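Local coordinates for agmatine ureohydrolase (PDB 3PZL), which probably hydrolyses agmatine to putrescine and urea, using a pair of manganese ions bound in each subunit, at residues N46-S54 / A238-P246; E123-R132 / Y158-R166. All blocks are in the same frame, centred on the assembly; numbering follows the deposited sequence.

The four segments run along the chain as 46-54, 123-132, 158-166 and 238-246, so contact 2 is nested inside the loop that contact 1 closes. All follow strands of the same parallel sheet: 37-42, 116-121, 138-143 and 223-229 run in one direction, and the segments gather beyond their ends on the side that holds the manganese. The contact centres are about 16 Å apart, yet the two touch, with Ser48 OG probably hydrogen-bonded to Glu123 OE2 at 2.9 Å. Contact 2 carries a metal ligand, His124, while contact 1 ties two loops together beside the metal site and at the border with a second subunit.

Contact 1. Residues N46-S54 / A238-P246; sequences NTSSYRRGS and APAVGTPEP
Pro239 O is the first atom of 238-246 to meet Arg51, whose NH1 lies 3.2 Å from it in a weak hydrogen bond. Asn281 of a second subunit also donates to that carbonyl, and its OD1 takes Arg51 NH2, so the guanidinium sits where two copies of the protein join. A type I beta turn from Ala238 to Val241 brings a second carbonyl round to the same nitrogen. This is Val241 O, bonded to Arg51 NH1 at 3.1 Å; the donor lies in the carbonyl plane, but the oxygen is tilted 22° from the plane of the guanidinium. The arginine reaches these carbonyls with a chain extended from CG to NE. With an alanine at Arg51, the carbonyls of Pro239 and Val241 would probably lose this shared donor, and Asn281 of the second subunit its charged mate.

At Gly242 the backbones come together: Arg51 N donates to a lone pair of Gly242 O at 3.3 Å. Gly242 O also lies at the edge of the Tyr50 ring, near its plane, 3.5 Å from Tyr50 CD2. This joins two loops of the arginase alpha/beta fold, one following strand 37-42 and the other strand 223-229, whose end carries the metal ligand Asp229.

Thr243 points its CB away from 46-54, and its CG2 approaches Tyr50 CB only to 4.4 Å. Its side chain packs beside the metal ligands His146 and Asp231, its nearest atom about 5 Å from a manganese ion. Pro244 turns back toward the first loop. Its CG rests over one face of the Arg51 guanidinium, offset toward the rim, and Pro244 CD meets Tyr50 CE2 at 4.2 Å. Tyr50 can reach the proline because its CG is anti to the backbone N (chi1 -172°), the two side chains crossing at about a right angle.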
# COMPACT_ATOMS: atom_id res chain seq x y z
N ASN B 46 -19.54 -8.91 11.01
CA ASN B 46 -20.55 -9.11 9.99
C ASN B 46 -21.76 -8.20 10.16
O ASN B 46 -22.92 -8.62 10.00
CB ASN B 46 -20.97 -10.59 9.94
CG ASN B 46 -21.39 -11.01 8.57
OD1 ASN B 46 -20.75 -10.64 7.58
ND2 ASN B 46 -22.48 -11.77 8.49
N THR B 47 -21.49 -6.95 10.46
CA THR B 47 -22.53 -5.95 10.45
C THR B 47 -21.92 -4.62 9.95
O THR B 47 -22.63 -3.62 9.81
CB THR B 47 -23.22 -5.82 11.86
OG1 THR B 47 -24.64 -5.82 11.72
CG2 THR B 47 -22.81 -4.60 12.60
N SER B 48 -20.61 -4.65 9.67
CA SER B 48 -19.85 -3.44 9.37
C SER B 48 -19.90 -3.11 7.90
O SER B 48 -19.55 -3.93 7.06
CB SER B 48 -18.38 -3.59 9.80
OG SER B 48 -18.25 -3.57 11.21
N SER B 49 -20.30 -1.89 7.58
CA SER B 49 -20.57 -1.58 6.19
C SER B 49 -19.41 -0.94 5.46
O SER B 49 -19.01 -1.42 4.39
CB SER B 49 -21.79 -0.69 6.05
OG SER B 49 -21.92 -0.37 4.67
N TYR B 50 -18.89 0.15 6.03
CA TYR B 50 -17.94 0.98 5.31
C TYR B 50 -16.55 0.32 5.09
O TYR B 50 -16.23 -0.11 3.99
CB TYR B 50 -17.85 2.37 5.91
CG TYR B 50 -17.03 3.27 5.04
CD1 TYR B 50 -17.41 3.52 3.74
CD2 TYR B 50 -15.85 3.86 5.50
CE1 TYR B 50 -16.67 4.32 2.92
CE2 TYR B 50 -15.12 4.68 4.69
CZ TYR B 50 -15.53 4.88 3.37
OH TYR B 50 -14.84 5.69 2.49
N ARG B 51 -15.71 0.28 6.12
CA ARG B 51 -14.41 -0.37 6.01
C ARG B 51 -14.53 -1.66 6.74
O ARG B 51 -15.06 -1.72 7.86
CB ARG B 51 -13.32 0.46 6.67
CG ARG B 51 -12.81 1.60 5.81
CD ARG B 51 -11.82 2.40 6.55
NE ARG B 51 -11.36 3.54 5.78
CZ ARG B 51 -10.56 4.50 6.26
NH1 ARG B 51 -10.13 4.49 7.52
NH2 ARG B 51 -10.19 5.50 5.48
N ARG B 52 -14.00 -2.71 6.14
CA ARG B 52 -14.07 -4.01 6.78
C ARG B 52 -12.69 -4.57 7.16
O ARG B 52 -11.69 -4.05 6.71
CB ARG B 52 -14.94 -4.97 6.00
CG ARG B 52 -15.63 -5.89 6.94
CD ARG B 52 -16.64 -6.72 6.26
NE ARG B 52 -18.03 -6.38 6.57
CZ ARG B 52 -18.90 -7.24 7.09
NH1 ARG B 52 -18.53 -8.49 7.40
NH2 ARG B 52 -20.15 -6.85 7.29
N GLY B 53 -12.64 -5.55 8.05
CA GLY B 53 -11.35 -6.01 8.59
C GLY B 53 -11.19 -5.97 10.11
O GLY B 53 -10.20 -6.47 10.62
N SER B 54 -12.15 -5.41 10.84
CA SER B 54 -12.17 -5.55 12.32
C SER B 54 -11.81 -6.96 12.83
O SER B 54 -11.03 -7.08 13.77
CB SER B 54 -13.54 -5.22 12.87
OG SER B 54 -13.58 -3.86 13.13
N ALA B 238 -5.69 7.58 15.04
CA ALA B 238 -6.20 6.24 14.72
C ALA B 238 -6.69 6.20 13.26
O ALA B 238 -7.89 6.19 13.01
CB ALA B 238 -7.35 5.90 15.67
N PRO B 239 -5.77 6.23 12.29
CA PRO B 239 -6.12 6.27 10.85
C PRO B 239 -6.95 5.10 10.34
O PRO B 239 -7.59 5.20 9.30
CB PRO B 239 -4.74 6.19 10.17
CG PRO B 239 -3.77 6.64 11.18
CD PRO B 239 -4.32 6.27 12.51
N ALA B 240 -6.92 3.98 11.04
CA ALA B 240 -7.43 2.73 10.49
C ALA B 240 -8.77 2.33 11.12
O ALA B 240 -9.15 1.17 11.09
CB ALA B 240 -6.43 1.67 10.69
N VAL B 241 -9.49 3.27 11.70
CA VAL B 241 -10.82 2.95 12.19
C VAL B 241 -11.81 2.66 11.03
O VAL B 241 -11.64 3.14 9.90
CB VAL B 241 -11.34 4.07 13.10
CG1 VAL B 241 -10.49 4.12 14.34
CG2 VAL B 241 -11.29 5.40 12.37
N GLY B 242 -12.85 1.88 11.33
CA GLY B 242 -13.81 1.40 10.32
C GLY B 242 -14.68 2.49 9.73
O GLY B 242 -15.08 2.40 8.56
N THR B 243 -14.99 3.53 10.51
CA THR B 243 -15.75 4.69 10.03
C THR B 243 -15.13 6.02 10.54
O THR B 243 -15.52 6.55 11.60
CB THR B 243 -17.26 4.61 10.47
OG1 THR B 243 -17.39 5.01 11.84
CG2 THR B 243 -17.85 3.20 10.28
N PRO B 244 -14.18 6.57 9.78
CA PRO B 244 -13.44 7.71 10.26
C PRO B 244 -14.32 8.93 10.33
O PRO B 244 -15.21 9.08 9.49
CB PRO B 244 -12.36 7.92 9.18
CG PRO B 244 -12.57 6.87 8.17
CD PRO B 244 -13.92 6.30 8.36
N GLU B 245 -14.08 9.77 11.33
CA GLU B 245 -14.79 11.06 11.48
C GLU B 245 -13.81 12.15 11.93
O GLU B 245 -13.31 12.11 13.06
CB GLU B 245 -15.93 10.93 12.47
CG GLU B 245 -17.13 10.20 11.92
CD GLU B 245 -18.03 11.09 11.08
OE1 GLU B 245 -17.93 12.34 11.24
OE2 GLU B 245 -18.83 10.55 10.29
N PRO B 246 -13.53 13.13 11.05
CA PRO B 246 -12.55 14.18 11.40
C PRO B 246 -13.04 14.97 12.60
O PRO B 246 -14.24 14.85 12.99
CB PRO B 246 -12.50 15.06 10.15
CG PRO B 246 -13.03 14.19 9.04
CD PRO B 246 -14.05 13.29 9.68

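Contact 2. Residues E123-R132 / Y158-R166. With MN (manganese (II) ion), chain F.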
# COMPACT_ATOMS: atom_id res chain seq x y z
N GLU B 123 -16.11 -5.41 15.68
CA GLU B 123 -17.22 -4.44 15.78
C GLU B 123 -17.56 -4.05 17.20
O GLU B 123 -17.09 -4.67 18.15
CB GLU B 123 -18.51 -5.00 15.21
CG GLU B 123 -18.52 -5.17 13.77
CD GLU B 123 -19.83 -5.68 13.30
OE1 GLU B 123 -20.69 -6.04 14.15
OE2 GLU B 123 -20.00 -5.71 12.07
N HIS B 124 -18.39 -3.01 17.30
CA HIS B 124 -18.82 -2.47 18.59
C HIS B 124 -19.99 -3.25 19.16
O HIS B 124 -20.29 -3.15 20.34
CB HIS B 124 -19.19 -0.99 18.47
CG HIS B 124 -19.10 -0.24 19.75
ND1 HIS B 124 -19.21 1.14 19.82
CD2 HIS B 124 -18.88 -0.69 21.03
CE1 HIS B 124 -19.09 1.51 21.09
NE2 HIS B 124 -18.91 0.42 21.84
N SER B 125 -20.66 -4.03 18.33
CA SER B 125 -21.84 -4.70 18.81
C SER B 125 -21.52 -5.82 19.78
O SER B 125 -22.41 -6.30 20.46
CB SER B 125 -22.67 -5.23 17.66
OG SER B 125 -21.90 -6.12 16.87
N ILE B 126 -20.26 -6.23 19.87
CA ILE B 126 -19.91 -7.22 20.88
C ILE B 126 -20.09 -6.69 22.30
O ILE B 126 -20.25 -7.48 23.23
CB ILE B 126 -18.52 -7.73 20.69
CG1 ILE B 126 -17.49 -6.60 20.79
CG2 ILE B 126 -18.41 -8.40 19.34
CD1 ILE B 126 -16.05 -7.06 20.76
N THR B 127 -20.04 -5.36 22.45
CA THR B 127 -20.20 -4.65 23.73
C THR B 127 -21.56 -4.92 24.38
O THR B 127 -21.65 -5.11 25.57
CB THR B 127 -19.97 -3.13 23.55
OG1 THR B 127 -18.58 -2.91 23.34
CG2 THR B 127 -20.33 -2.35 24.75
N VAL B 128 -22.60 -4.97 23.57
CA VAL B 128 -23.93 -5.31 24.04
C VAL B 128 -23.86 -6.52 25.00
O VAL B 128 -24.41 -6.49 26.10
CB VAL B 128 -24.90 -5.58 22.85
CG1 VAL B 128 -26.26 -6.03 23.32
CG2 VAL B 128 -25.02 -4.33 21.97
N GLY B 129 -23.15 -7.56 24.58
CA GLY B 129 -23.00 -8.76 25.38
C GLY B 129 -22.58 -8.38 26.76
O GLY B 129 -23.32 -8.58 27.72
N ALA B 130 -21.40 -7.79 26.86
CA ALA B 130 -20.84 -7.38 28.12
C ALA B 130 -21.82 -6.54 28.97
O ALA B 130 -21.88 -6.70 30.19
CB ALA B 130 -19.52 -6.66 27.89
N VAL B 131 -22.62 -5.69 28.33
CA VAL B 131 -23.57 -4.84 29.06
C VAL B 131 -24.71 -5.63 29.74
O VAL B 131 -25.25 -5.18 30.73
CB VAL B 131 -24.19 -3.74 28.18
CG1 VAL B 131 -25.00 -2.76 29.03
CG2 VAL B 131 -23.11 -2.99 27.41
N ARG B 132 -25.05 -6.80 29.20
CA ARG B 132 -26.09 -7.65 29.79
C ARG B 132 -25.59 -8.19 31.12
O ARG B 132 -26.40 -8.56 31.97
CB ARG B 132 -26.44 -8.84 28.88
CG ARG B 132 -27.25 -8.53 27.64
CD ARG B 132 -27.34 -9.78 26.76
NE ARG B 132 -28.02 -9.55 25.49
CZ ARG B 132 -28.18 -10.48 24.54
NH1 ARG B 132 -27.74 -11.72 24.71
NH2 ARG B 132 -28.79 -10.15 23.42
N TYR B 158 -29.35 -5.65 16.63
CA TYR B 158 -27.99 -5.79 17.12
C TYR B 158 -26.91 -5.36 16.11
O TYR B 158 -25.74 -5.63 16.32
CB TYR B 158 -27.75 -7.21 17.65
CG TYR B 158 -28.72 -7.61 18.74
CD1 TYR B 158 -28.77 -6.92 19.96
CD2 TYR B 158 -29.61 -8.69 18.55
CE1 TYR B 158 -29.68 -7.30 20.96
CE2 TYR B 158 -30.52 -9.06 19.54
CZ TYR B 158 -30.54 -8.36 20.74
OH TYR B 158 -31.43 -8.73 21.73
N ASN B 159 -27.32 -4.68 15.04
CA ASN B 159 -26.39 -3.96 14.17
C ASN B 159 -25.52 -2.97 14.95
O ASN B 159 -26.03 -2.28 15.83
CB ASN B 159 -27.16 -3.20 13.09
CG ASN B 159 -26.25 -2.39 12.19
OD1 ASN B 159 -25.92 -2.82 11.09
ND2 ASN B 159 -25.84 -1.21 12.66
N HIS B 160 -24.23 -2.87 14.58
CA HIS B 160 -23.23 -2.10 15.35
C HIS B 160 -23.44 -0.58 15.39
O HIS B 160 -22.64 0.16 15.99
CB HIS B 160 -21.80 -2.45 14.89
CG HIS B 160 -21.36 -1.73 13.65
ND1 HIS B 160 -22.13 -1.66 12.50
CD2 HIS B 160 -20.22 -1.06 13.36
CE1 HIS B 160 -21.49 -0.97 11.58
NE2 HIS B 160 -20.32 -0.60 12.07
N ALA B 161 -24.51 -0.11 14.75
CA ALA B 161 -24.90 1.28 14.83
C ALA B 161 -26.07 1.48 15.81
O ALA B 161 -26.68 2.55 15.86
CB ALA B 161 -25.28 1.77 13.44
N CYS B 162 -26.36 0.44 16.59
CA CYS B 162 -27.49 0.45 17.52
C CYS B 162 -27.03 0.09 18.92
O CYS B 162 -27.87 -0.01 19.84
CB CYS B 162 -28.53 -0.57 17.09
SG CYS B 162 -29.13 -0.41 15.42
N VAL B 163 -25.72 -0.09 19.09
CA VAL B 163 -25.18 -0.53 20.38
C VAL B 163 -25.69 0.33 21.57
O VAL B 163 -26.13 -0.22 22.58
CB VAL B 163 -23.63 -0.72 20.37
CG1 VAL B 163 -22.98 0.44 19.82
CG2 VAL B 163 -23.08 -0.98 21.76
N THR B 164 -25.66 1.65 21.43
CA THR B 164 -26.08 2.52 22.53
C THR B 164 -27.54 2.31 22.85
O THR B 164 -27.92 2.34 24.01
CB THR B 164 -25.82 4.02 22.25
OG1 THR B 164 -24.43 4.23 21.98
CG2 THR B 164 -26.21 4.85 23.47
N ARG B 165 -28.35 2.09 21.83
CA ARG B 165 -29.77 1.94 22.01
C ARG B 165 -30.05 0.70 22.82
O ARG B 165 -30.77 0.74 23.80
CB ARG B 165 -30.46 1.82 20.67
CG ARG B 165 -31.95 2.00 20.76
CD ARG B 165 -32.34 3.43 20.51
NE ARG B 165 -33.73 3.65 20.89
CZ ARG B 165 -34.52 4.61 20.41
NH1 ARG B 165 -34.07 5.47 19.49
NH2 ARG B 165 -35.77 4.71 20.86
N ARG B 166 -29.46 -0.41 22.39
CA ARG B 166 -29.57 -1.67 23.09
C ARG B 166 -29.02 -1.57 24.52
O ARG B 166 -29.44 -2.34 25.40
CB ARG B 166 -28.88 -2.78 22.29
CG ARG B 166 -29.78 -3.94 21.81
CD ARG B 166 -31.21 -3.56 21.44
NE ARG B 166 -31.26 -3.00 20.10
CZ ARG B 166 -31.98 -1.93 19.76
NH1 ARG B 166 -32.71 -1.29 20.67
NH2 ARG B 166 -31.95 -1.51 18.50
MN MN F . -19.96 2.17 17.77
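Val163 CG1 sits over one face of the His124 ring, in a CH-pi contact 4.0 Å from the ring centroid. This is one side of the manganese site in the arginase fold: the segment holding His124 follows strand 116-121 and leads into helix 126-132, while Val163 opens helix 163-171, right after the N-cap Cys162.

His124 CB is already 3.3 Å from the manganese, and from it the side chain sets off with CG anti to the backbone N (chi1 -157°), which swings the ring toward the metal. CG lies under Val163 CG1, which is offset toward the rim of the ring. Next, His124 ND1 touches Val163 CG1 at 3.8 Å and binds manganese at 2.4 Å. Asp144, Asp148 and Asp229 provide the other protein ligands of that ion. CE1, beyond ND1, also stays close to the metal. Along the other branch of the ring, Thr127 OG1, itself hydrogen-bonded to Asp269, stands at the edge of the imidazole in its plane, nearest CD2.

The other methyl of Val163, CG2, leaves the metal site and packs against Val128 CG2 at 3.9 Å, the two valines sliding past each other in opposite directions. It also rests on the carbonyl oxygen of His124, so the two methyls touch the ring face and the backbone carbonyl of one residue.

Beside His124, Ser125 OG donates to Glu123 OE1 at 3.0 Å, meeting it nearly along the C-O bond. That oxygen packs on His160 CB, while Glu123 OE2 has its partner in Ser48 of the 46-54 loop. Ser125 CB lies 3.4 Å from Tyr158 O.

Further along the same segment, Arg132 is salt-bridged through NH1 to Asp101. Its guanidinium turns an edge to the phenol of Tyr158, the two planes 74° apart, with Arg132 NH2 3.4 Å from Tyr158 OH.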